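Local atomic coordinates of probable 2-dehydro-3-deoxygalactonokinase DgoK1 (Sinorhizobium meliloti, PDB entry 3T69), a protein that probably phosphorylates the sugar acid 2-dehydro-3-deoxy-D-galactonate with ATP, a step in the breakdown of galactonate. Residues A10-L21 with F48-L56; P62-A73 with V104-P112. All coordinates share one frame; numbering follows the deposited sequence.

In the fold
Contact 1 and contact 2 meet on one mixed sheet, where strand 9-14 lies beside strand 67-71. Contact 1 is the buried one. It lays helix 50-58 over strands 9-14 and 19-24, and works through rings and aliphatic carbons with no hydrogen bond across it. Contact 2 stays within the sheet and pairs strand 67-71 with strand 108-116. Backbone hydrogen bonds dominate its strands, while side-chain bonds to carbonyls gather at its partly exposed start. The two are directly joined, since Val12 N and Ala10 O probably bond to the backbone of Ile68. Helix 50-58 serves both contacts, because Leu52 and Leu56 also touch Ile67.

Contact 1 (A10-L21 with F48-L56); sequences AAVDWGTSSFRL and FHTILDGHL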
loop_
_atom_site.group_PDB
_atom_site.type_symbol
_atom_site.label_atom_id
_atom_site.label_comp_id
_atom_site.label_asym_id
_atom_site.label_seq_id
_atom_site.Cartn_x
_atom_site.Cartn_y
_atom_site.Cartn_z
ATOM N N ALA B 10 -33.548 -16.083 10.499
ATOM C CA ALA B 10 -32.875 -15.196 9.544
ATOM C C ALA B 10 -31.369 -15.355 9.773
ATOM O O ALA B 10 -30.915 -15.422 10.921
ATOM C CB ALA B 10 -33.301 -13.739 9.713
ATOM N N ALA B 11 -30.615 -15.462 8.675
ATOM C CA ALA B 11 -29.166 -15.462 8.710
ATOM C C ALA B 11 -28.702 -14.191 8.019
ATOM O O ALA B 11 -29.163 -13.887 6.909
ATOM C CB ALA B 11 -28.630 -16.676 8.010
ATOM N N VAL B 12 -27.821 -13.444 8.697
ATOM C CA VAL B 12 -27.321 -12.164 8.205
ATOM C C VAL B 12 -25.791 -12.158 8.253
ATOM O O VAL B 12 -25.201 -12.407 9.316
ATOM C CB VAL B 12 -27.822 -11.005 9.091
ATOM C CG1 VAL B 12 -27.101 -9.715 8.756
ATOM C CG2 VAL B 12 -29.331 -10.842 8.991
ATOM N N ASP B 13 -25.155 -11.889 7.105
ATOM C CA ASP B 13 -23.684 -11.772 6.996
ATOM C C ASP B 13 -23.349 -10.322 6.718
ATOM O O ASP B 13 -23.476 -9.848 5.605
ATOM C CB ASP B 13 -23.127 -12.696 5.908
ATOM C CG ASP B 13 -21.580 -12.674 5.810
ATOM O OD1 ASP B 13 -20.867 -12.546 6.829
ATOM O OD2 ASP B 13 -21.057 -12.835 4.697
ATOM N N TRP B 14 -22.945 -9.616 7.768
ATOM C CA TRP B 14 -22.852 -8.174 7.742
ATOM C C TRP B 14 -21.367 -7.789 7.677
ATOM O O TRP B 14 -20.656 -7.694 8.703
ATOM C CB TRP B 14 -23.562 -7.579 8.950
ATOM C CG TRP B 14 -24.217 -6.291 8.652
ATOM C CD1 TRP B 14 -23.795 -5.360 7.770
ATOM C CD2 TRP B 14 -25.418 -5.761 9.258
ATOM N NE1 TRP B 14 -24.652 -4.284 7.768
ATOM C CE2 TRP B 14 -25.665 -4.514 8.660
ATOM C CE3 TRP B 14 -26.326 -6.243 10.212
ATOM C CZ2 TRP B 14 -26.779 -3.730 8.988
ATOM C CZ3 TRP B 14 -27.425 -5.456 10.542
ATOM C CH2 TRP B 14 -27.634 -4.211 9.938
ATOM N N GLY B 15 -20.910 -7.600 6.438
ATOM C CA GLY B 15 -19.529 -7.267 6.142
ATOM C C GLY B 15 -19.253 -5.786 6.221
ATOM O O GLY B 15 -20.169 -4.997 6.461
ATOM N N THR B 16 -17.989 -5.412 6.004
ATOM C CA THR B 16 -17.621 -4.006 6.053
ATOM C C THR B 16 -18.361 -3.235 4.975
ATOM O O THR B 16 -18.753 -2.096 5.210
ATOM C CB THR B 16 -16.123 -3.780 5.832
ATOM O OG1 THR B 16 -15.388 -4.745 6.585
ATOM C CG2 THR B 16 -15.702 -2.356 6.234
ATOM N N SER B 17 -18.547 -3.851 3.806
ATOM C CA SER B 17 -19.029 -3.100 2.621
ATOM C C SER B 17 -20.296 -3.655 1.975
ATOM O O SER B 17 -20.778 -3.125 0.966
ATOM C CB SER B 17 -17.912 -2.983 1.571
ATOM O OG SER B 17 -16.901 -2.112 2.030
ATOM N N SER B 18 -20.828 -4.712 2.572
ATOM C CA SER B 18 -21.905 -5.465 1.982
ATOM C C SER B 18 -22.774 -6.163 3.030
ATOM O O SER B 18 -22.279 -6.650 4.051
ATOM C CB SER B 18 -21.339 -6.495 0.999
ATOM O OG SER B 18 -20.679 -7.547 1.673
ATOM N N PHE B 19 -24.071 -6.230 2.731
ATOM C CA PHE B 19 -25.074 -6.864 3.578
ATOM C C PHE B 19 -25.743 -8.014 2.836
ATOM O O PHE B 19 -26.232 -7.837 1.733
ATOM C CB PHE B 19 -26.112 -5.823 3.948
ATOM C CG PHE B 19 -27.225 -6.347 4.796
ATOM C CD1 PHE B 19 -28.355 -6.919 4.217
ATOM C CD2 PHE B 19 -27.168 -6.239 6.179
ATOM C CE1 PHE B 19 -29.395 -7.380 4.992
ATOM C CE2 PHE B 19 -28.213 -6.702 6.966
ATOM C CZ PHE B 19 -29.327 -7.270 6.367
ATOM N N ARG B 20 -25.777 -9.184 3.448
ATOM C CA ARG B 20 -26.489 -10.312 2.887
ATOM C C ARG B 20 -27.411 -10.975 3.925
ATOM O O ARG B 20 -27.021 -11.144 5.076
ATOM C CB ARG B 20 -25.497 -11.337 2.288
ATOM N N LEU B 21 -28.617 -11.354 3.497
ATOM C CA LEU B 21 -29.604 -12.057 4.335
ATOM C C LEU B 21 -30.198 -13.317 3.672
ATOM O O LEU B 21 -30.378 -13.375 2.471
ATOM C CB LEU B 21 -30.725 -11.100 4.719
ATOM C CG LEU B 21 -31.823 -11.651 5.621
ATOM C CD1 LEU B 21 -32.341 -10.594 6.556
ATOM C CD2 LEU B 21 -32.958 -12.197 4.822
ATOM N N PHE B 48 -29.006 0.985 15.295
ATOM C CA PHE B 48 -28.369 0.405 14.071
ATOM C C PHE B 48 -29.350 -0.586 13.339
ATOM O O PHE B 48 -29.041 -1.129 12.271
ATOM C CB PHE B 48 -27.046 -0.227 14.549
ATOM C CG PHE B 48 -26.162 -0.928 13.489
ATOM C CD1 PHE B 48 -24.807 -0.582 13.410
ATOM C CD2 PHE B 48 -26.613 -2.003 12.721
ATOM C CE1 PHE B 48 -23.935 -1.226 12.553
ATOM C CE2 PHE B 48 -25.738 -2.640 11.847
ATOM C CZ PHE B 48 -24.388 -2.250 11.769
ATOM N N HIS B 49 -30.528 -0.711 13.931
ATOM C CA HIS B 49 -31.635 -1.581 13.572
ATOM C C HIS B 49 -32.294 -1.399 12.243
ATOM O O HIS B 49 -32.810 -2.315 11.669
ATOM C CB HIS B 49 -32.742 -1.265 14.530
ATOM C CG HIS B 49 -32.855 -2.208 15.666
ATOM N ND1 HIS B 49 -33.368 -3.471 15.521
ATOM C CD2 HIS B 49 -32.555 -2.063 16.973
ATOM C CE1 HIS B 49 -33.377 -4.067 16.692
ATOM N NE2 HIS B 49 -32.883 -3.237 17.588
ATOM N N THR B 50 -32.329 -0.178 11.781
ATOM C CA THR B 50 -33.173 0.207 10.699
ATOM C C THR B 50 -32.894 -0.566 9.422
ATOM O O THR B 50 -33.802 -0.963 8.728
ATOM C CB THR B 50 -32.936 1.687 10.448
ATOM O OG1 THR B 50 -34.019 2.432 10.980
ATOM C CG2 THR B 50 -32.819 1.969 9.010
ATOM N N ILE B 51 -31.649 -0.802 9.103
ATOM C CA ILE B 51 -31.356 -1.551 7.913
ATOM C C ILE B 51 -31.890 -2.955 8.015
ATOM O O ILE B 51 -32.398 -3.504 7.063
ATOM C CB ILE B 51 -29.869 -1.601 7.668
ATOM C CG1 ILE B 51 -29.361 -0.215 7.386
ATOM C CG2 ILE B 51 -29.549 -2.475 6.504
ATOM C CD1 ILE B 51 -27.936 -0.111 7.555
ATOM N N LEU B 52 -31.749 -3.540 9.181
ATOM C CA LEU B 52 -32.227 -4.883 9.436
ATOM C C LEU B 52 -33.761 -4.984 9.387
ATOM O O LEU B 52 -34.297 -5.998 8.919
ATOM C CB LEU B 52 -31.703 -5.389 10.765
ATOM C CG LEU B 52 -32.009 -6.831 11.169
ATOM C CD1 LEU B 52 -31.908 -7.832 10.014
ATOM C CD2 LEU B 52 -31.036 -7.189 12.234
ATOM N N ASP B 53 -34.461 -3.950 9.868
ATOM C CA ASP B 53 -35.929 -3.970 9.858
ATOM C C ASP B 53 -36.497 -3.817 8.436
ATOM O O ASP B 53 -37.450 -4.529 8.073
ATOM C CB ASP B 53 -36.520 -2.982 10.877
ATOM C CG ASP B 53 -36.387 -3.497 12.327
ATOM O OD1 ASP B 53 -36.249 -4.727 12.522
ATOM O OD2 ASP B 53 -36.409 -2.682 13.276
ATOM N N GLY B 54 -35.865 -2.936 7.643
ATOM C CA GLY B 54 -36.173 -2.734 6.226
ATOM C C GLY B 54 -36.134 -4.023 5.430
ATOM O O GLY B 54 -37.120 -4.424 4.827
ATOM N N HIS B 55 -34.999 -4.702 5.443
ATOM C CA HIS B 55 -34.879 -5.992 4.755
ATOM C C HIS B 55 -35.851 -7.068 5.228
ATOM O O HIS B 55 -36.293 -7.929 4.439
ATOM C CB HIS B 55 -33.443 -6.479 4.799
ATOM C CG HIS B 55 -32.558 -5.717 3.874
ATOM N ND1 HIS B 55 -32.588 -5.896 2.506
ATOM C CD2 HIS B 55 -31.674 -4.719 4.104
ATOM C CE1 HIS B 55 -31.732 -5.069 1.935
ATOM N NE2 HIS B 55 -31.160 -4.347 2.884
ATOM N N LEU B 56 -36.200 -6.993 6.510
ATOM C CA LEU B 56 -37.141 -7.915 7.121
ATOM C C LEU B 56 -38.550 -7.641 6.654
ATOM O O LEU B 56 -39.273 -8.593 6.344
ATOM C CB LEU B 56 -37.062 -7.862 8.650
ATOM C CG LEU B 56 -35.947 -8.683 9.328
ATOM C CD1 LEU B 56 -36.093 -8.588 10.849
ATOM C CD2 LEU B 56 -35.890 -10.155 8.889
#
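The indole of Trp14 sits between two phenyl rings. Phe48, from the start of 48-56, turns its edge to one face of the indole. The two six-membered rings have centroids 4.7 Å apart and planes at 69°, a T-shaped pair. Phe19 of the neighbouring strand puts CD2 over the centre of the opposite face, and Trp14 lies at the edge of the Phe19 ring. Phe19 in turn makes an offset stack with His55, with centroids 4.8 Å apart and planes at 21°. Phe19 CE1 lies over the rim of the imidazole, 3.6 Å from His55 CD2. Phe19 has CG anti to the backbone N (chi1 179°), which carries the ring out toward the helix. Ile51 touches both Trp14 and Phe19. Its CG2 is 3.9 Å from Trp14 CZ2 and also lies over a face of Phe19.

Strands 10-14 and 19-21 form the hairpin that opens the actin-like ATPase fold of sugar kinases, and helix 50-56 packs across one face of it. In relatives the turn of this hairpin approaches the ATP phosphates. Farther along the helix the contact is aliphatic. Leu52 CD1 meets Val12 CG2 at 4.1 Å and Leu21 CD1 at 4.4 Å. Leu56 CD2 reaches Leu21 CD1 at 4.3 Å, and also approaches Ala10 CB.

With an alanine in place of Trp14, Phe48 and Phe19 would probably lose the surface between them, and a gap would be likely to open beside Ile51. Both imidazole nitrogens of His55 are used outside the segments: ND1 bonds to Arg34 and NE2 to Glu38. Bonds at both nitrogens probably hold the imidazole in its rotation against Phe19. The carbonyl of Glu38 also takes a weak hydrogen bond from Trp14 NE1.

Contact 2 (P62-A73 with V104-P112); sequences PAHLPIIICGMA and VDRDIRILP
Ile67, Ile68 and Ile69 run parallel to Ile108, Arg109 and Ile110, and this is the tight part of the contact. Ile67 N bonds to Asp107 O at 3.1 Å, and Arg109 N to Ile67 O at 3.0 Å. The alternation continues with Ile69 N to Arg109 O and Leu111 N to Ile69 O. Ile67, Ile69, Ile108 and Ile110 share one face of the sheet, where Ile69 CD1 lies 4.1 Å from Ile108 CG2. Helix 50-58 packs on Ile67 and Ile69. On the other face Ile68 CD1 touches Leu111 CD2 at 3.6 Å. Helix 290-305 packs against Leu111 and Cys70. On the Ile68 face Arg109 bends back toward Asp107, just before the strand, and grips it side-on, with NE and NH2 each taking one oxygen. Asp107 OD2 also bonds to Trp306.

The start of the contact is more open to solvent. Here side-chain bonds tie the turn from Pro62 to Leu65 to residues 105-106. Arg106 NH1 bonds to Leu65 O at 2.7 Å, on a lone pair and in the guanidinium plane. The same nitrogen reaches Pro62 O at 3.0 Å, which also accepts Leu65 N, while Ala63 O lies over the guanidinium face. His64 ND1 bonds to Asp105 O at 2.6 Å, close to its ring plane.

The five main strands run 30-36, 19-24, 9-14, 67-71, 108-116 across the sheet, the order of the ribonuclease H-like fold of actin-like sugar kinases, and this contact joins the last two.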
loop_
_atom_site.group_PDB
_atom_site.type_symbol
_atom_site.label_atom_id
_atom_site.label_comp_id
_atom_site.label_asym_id
_atom_site.label_seq_id
_atom_site.Cartn_x
_atom_site.Cartn_y
_atom_site.Cartn_z
ATOM N N PRO B 62 -41.757 -13.203 9.573
ATOM C CA PRO B 62 -42.498 -13.242 10.829
ATOM C C PRO B 62 -41.849 -12.252 11.793
ATOM O O PRO B 62 -40.600 -12.170 11.845
ATOM C CB PRO B 62 -42.275 -14.680 11.327
ATOM C CG PRO B 62 -41.969 -15.476 10.080
ATOM C CD PRO B 62 -41.200 -14.521 9.204
ATOM N N ALA B 63 -42.688 -11.518 12.535
ATOM C CA ALA B 63 -42.256 -10.445 13.452
ATOM C C ALA B 63 -41.391 -10.929 14.617
ATOM O O ALA B 63 -40.808 -10.106 15.309
ATOM C CB ALA B 63 -43.467 -9.666 14.003
ATOM N N HIS B 64 -41.325 -12.245 14.838
ATOM C CA HIS B 64 -40.538 -12.801 15.931
ATOM C C HIS B 64 -39.569 -13.881 15.439
ATOM O O HIS B 64 -39.139 -14.759 16.199
ATOM C CB HIS B 64 -41.459 -13.355 17.025
ATOM C CG HIS B 64 -42.464 -12.363 17.511
ATOM N ND1 HIS B 64 -42.107 -11.228 18.207
ATOM C CD2 HIS B 64 -43.810 -12.316 17.379
ATOM C CE1 HIS B 64 -43.194 -10.529 18.497
ATOM N NE2 HIS B 64 -44.239 -11.161 17.996
ATOM N N LEU B 65 -39.239 -13.824 14.155
ATOM C CA LEU B 65 -38.289 -14.756 13.620
ATOM C C LEU B 65 -37.009 -14.256 14.179
ATOM O O LEU B 65 -36.738 -13.065 14.071
ATOM C CB LEU B 65 -38.269 -14.703 12.095
ATOM C CG LEU B 65 -37.296 -15.677 11.421
ATOM C CD1 LEU B 65 -37.804 -17.148 11.419
ATOM C CD2 LEU B 65 -36.911 -15.166 10.002
ATOM N N PRO B 66 -36.220 -15.159 14.795
ATOM C CA PRO B 66 -34.964 -14.778 15.435
ATOM C C PRO B 66 -33.937 -14.474 14.352
ATOM O O PRO B 66 -34.208 -14.736 13.186
ATOM C CB PRO B 66 -34.567 -16.044 16.218
ATOM C CG PRO B 66 -35.263 -17.158 15.531
ATOM C CD PRO B 66 -36.386 -16.627 14.720
ATOM N N ILE B 67 -32.771 -13.945 14.739
ATOM C CA ILE B 67 -31.736 -13.472 13.804
ATOM C C ILE B 67 -30.346 -13.817 14.310
ATOM O O ILE B 67 -29.984 -13.487 15.437
ATOM C CB ILE B 67 -31.797 -11.955 13.609
ATOM C CG1 ILE B 67 -33.254 -11.507 13.472
ATOM C CG2 ILE B 67 -30.975 -11.530 12.433
ATOM C CD1 ILE B 67 -33.433 -10.275 12.581
ATOM N N ILE B 68 -29.576 -14.462 13.441
ATOM C CA ILE B 68 -28.212 -14.817 13.712
ATOM C C ILE B 68 -27.331 -14.076 12.698
ATOM O O ILE B 68 -27.578 -14.116 11.488
ATOM C CB ILE B 68 -28.043 -16.325 13.666
ATOM C CG1 ILE B 68 -26.651 -16.750 14.127
ATOM C CG2 ILE B 68 -28.421 -16.853 12.323
ATOM C CD1 ILE B 68 -26.334 -16.315 15.575
ATOM N N ILE B 69 -26.342 -13.356 13.223
ATOM C CA ILE B 69 -25.525 -12.456 12.427
ATOM C C ILE B 69 -24.061 -12.665 12.700
ATOM O O ILE B 69 -23.643 -12.707 13.851
ATOM C CB ILE B 69 -25.797 -10.999 12.745
ATOM C CG1 ILE B 69 -27.308 -10.716 12.812
ATOM C CG2 ILE B 69 -25.087 -10.156 11.746
ATOM C CD1 ILE B 69 -27.665 -9.247 13.122
ATOM N N CYS B 70 -23.282 -12.790 11.635
ATOM C CA CYS B 70 -21.848 -12.868 11.732
ATOM C C CYS B 70 -21.236 -11.613 11.071
ATOM O O CYS B 70 -21.932 -10.893 10.359
ATOM C CB CYS B 70 -21.356 -14.173 11.071
ATOM S SG CYS B 70 -21.464 -14.211 9.266
ATOM N N GLY B 71 -19.945 -11.356 11.311
ATOM C CA GLY B 71 -19.224 -10.288 10.621
ATOM C C GLY B 71 -19.008 -9.001 11.401
ATOM O O GLY B 71 -19.151 -8.941 12.616
ATOM N N MET B 72 -18.689 -7.946 10.671
ATOM C CA MET B 72 -18.320 -6.681 11.275
ATOM C C MET B 72 -19.501 -6.017 11.983
ATOM O O MET B 72 -19.381 -4.938 12.572
ATOM C CB MET B 72 -17.697 -5.760 10.218
ATOM C CG MET B 72 -16.332 -6.182 9.734
ATOM S SD MET B 72 -15.016 -6.332 10.954
ATOM C CE MET B 72 -14.160 -7.605 10.062
ATOM N N ALA B 73 -20.667 -6.639 11.973
ATOM C CA ALA B 73 -21.729 -6.039 12.787
ATOM C C ALA B 73 -21.261 -6.065 14.271
ATOM O O ALA B 73 -21.770 -5.303 15.132
ATOM C CB ALA B 73 -23.031 -6.792 12.604
ATOM N N VAL B 104 -37.271 -6.744 22.419
ATOM C CA VAL B 104 -38.376 -7.470 23.032
ATOM C C VAL B 104 -39.056 -8.395 21.979
ATOM O O VAL B 104 -39.493 -9.508 22.291
ATOM C CB VAL B 104 -39.361 -6.504 23.776
ATOM C CG1 VAL B 104 -39.713 -5.250 22.910
ATOM C CG2 VAL B 104 -40.633 -7.219 24.210
ATOM N N ASP B 105 -39.062 -7.942 20.723
ATOM C CA ASP B 105 -39.668 -8.658 19.598
ATOM C C ASP B 105 -38.930 -9.821 18.993
ATOM O O ASP B 105 -39.570 -10.678 18.372
ATOM C CB ASP B 105 -40.023 -7.686 18.493
ATOM C CG ASP B 105 -41.060 -6.743 18.933
ATOM O OD1 ASP B 105 -41.417 -5.840 18.163
ATOM O OD2 ASP B 105 -41.521 -6.938 20.086
ATOM N N ARG B 106 -37.610 -9.844 19.107
ATOM C CA ARG B 106 -36.832 -10.954 18.551
ATOM C C ARG B 106 -35.538 -11.171 19.227
ATOM O O ARG B 106 -34.964 -10.234 19.809
ATOM C CB ARG B 106 -36.562 -10.839 17.059
ATOM C CG ARG B 106 -36.863 -9.508 16.424
ATOM C CD ARG B 106 -36.454 -9.588 15.007
ATOM N NE ARG B 106 -37.430 -8.935 14.146
ATOM C CZ ARG B 106 -38.211 -9.574 13.268
ATOM N NH1 ARG B 106 -38.161 -10.912 13.147
ATOM N NH2 ARG B 106 -39.036 -8.854 12.503
ATOM N N ASP B 107 -35.113 -12.434 19.146
ATOM C CA ASP B 107 -33.893 -12.901 19.729
ATOM C C ASP B 107 -32.803 -12.743 18.682
ATOM O O ASP B 107 -32.669 -13.555 17.769
ATOM C CB ASP B 107 -34.042 -14.346 20.181
ATOM C CG ASP B 107 -32.764 -14.901 20.797
ATOM O OD1 ASP B 107 -31.649 -14.422 20.505
ATOM O OD2 ASP B 107 -32.844 -15.865 21.557
ATOM N N ILE B 108 -32.039 -11.670 18.818
ATOM C CA ILE B 108 -30.992 -11.275 17.870
ATOM C C ILE B 108 -29.649 -11.525 18.537
ATOM O O ILE B 108 -29.348 -10.940 19.583
ATOM C CB ILE B 108 -31.102 -9.751 17.511
ATOM C CG1 ILE B 108 -32.508 -9.385 17.073
ATOM C CG2 ILE B 108 -30.117 -9.359 16.420
ATOM C CD1 ILE B 108 -32.611 -8.023 16.390
ATOM N N ARG B 109 -28.839 -12.390 17.926
ATOM C CA ARG B 109 -27.464 -12.615 18.363
ATOM C C ARG B 109 -26.457 -12.334 17.256
ATOM O O ARG B 109 -26.729 -12.600 16.073
ATOM C CB ARG B 109 -27.281 -14.064 18.785
ATOM C CG ARG B 109 -28.483 -14.670 19.447
ATOM C CD ARG B 109 -28.241 -14.833 20.914
ATOM N NE ARG B 109 -29.398 -15.347 21.635
ATOM C CZ ARG B 109 -29.396 -16.477 22.325
ATOM N NH1 ARG B 109 -28.309 -17.230 22.383
ATOM N NH2 ARG B 109 -30.483 -16.855 22.958
ATOM N N ILE B 110 -25.274 -11.871 17.656
ATOM C CA ILE B 110 -24.093 -11.750 16.797
ATOM C C ILE B 110 -22.970 -12.666 17.278
ATOM O O ILE B 110 -22.632 -12.652 18.461
ATOM C CB ILE B 110 -23.475 -10.360 16.829
ATOM C CG1 ILE B 110 -24.539 -9.298 16.662
ATOM C CG2 ILE B 110 -22.397 -10.253 15.755
ATOM C CD1 ILE B 110 -24.010 -8.006 16.047
ATOM N N LEU B 111 -22.373 -13.404 16.340
ATOM C CA LEU B 111 -21.214 -14.281 16.585
ATOM C C LEU B 111 -19.856 -13.570 16.839
ATOM O O LEU B 111 -19.473 -12.620 16.182
ATOM C CB LEU B 111 -21.071 -15.294 15.424
ATOM C CG LEU B 111 -22.373 -16.053 15.048
ATOM C CD1 LEU B 111 -22.260 -16.938 13.800
ATOM C CD2 LEU B 111 -22.855 -16.896 16.214
ATOM N N PRO B 112 -19.085 -14.092 17.780
ATOM C CA PRO B 112 -17.781 -13.506 17.975
ATOM C C PRO B 112 -16.867 -13.744 16.753
ATOM O O PRO B 112 -17.216 -14.537 15.861
ATOM C CB PRO B 112 -17.274 -14.293 19.173
ATOM C CG PRO B 112 -17.972 -15.628 19.011
ATOM C CD PRO B 112 -19.321 -15.182 18.735
#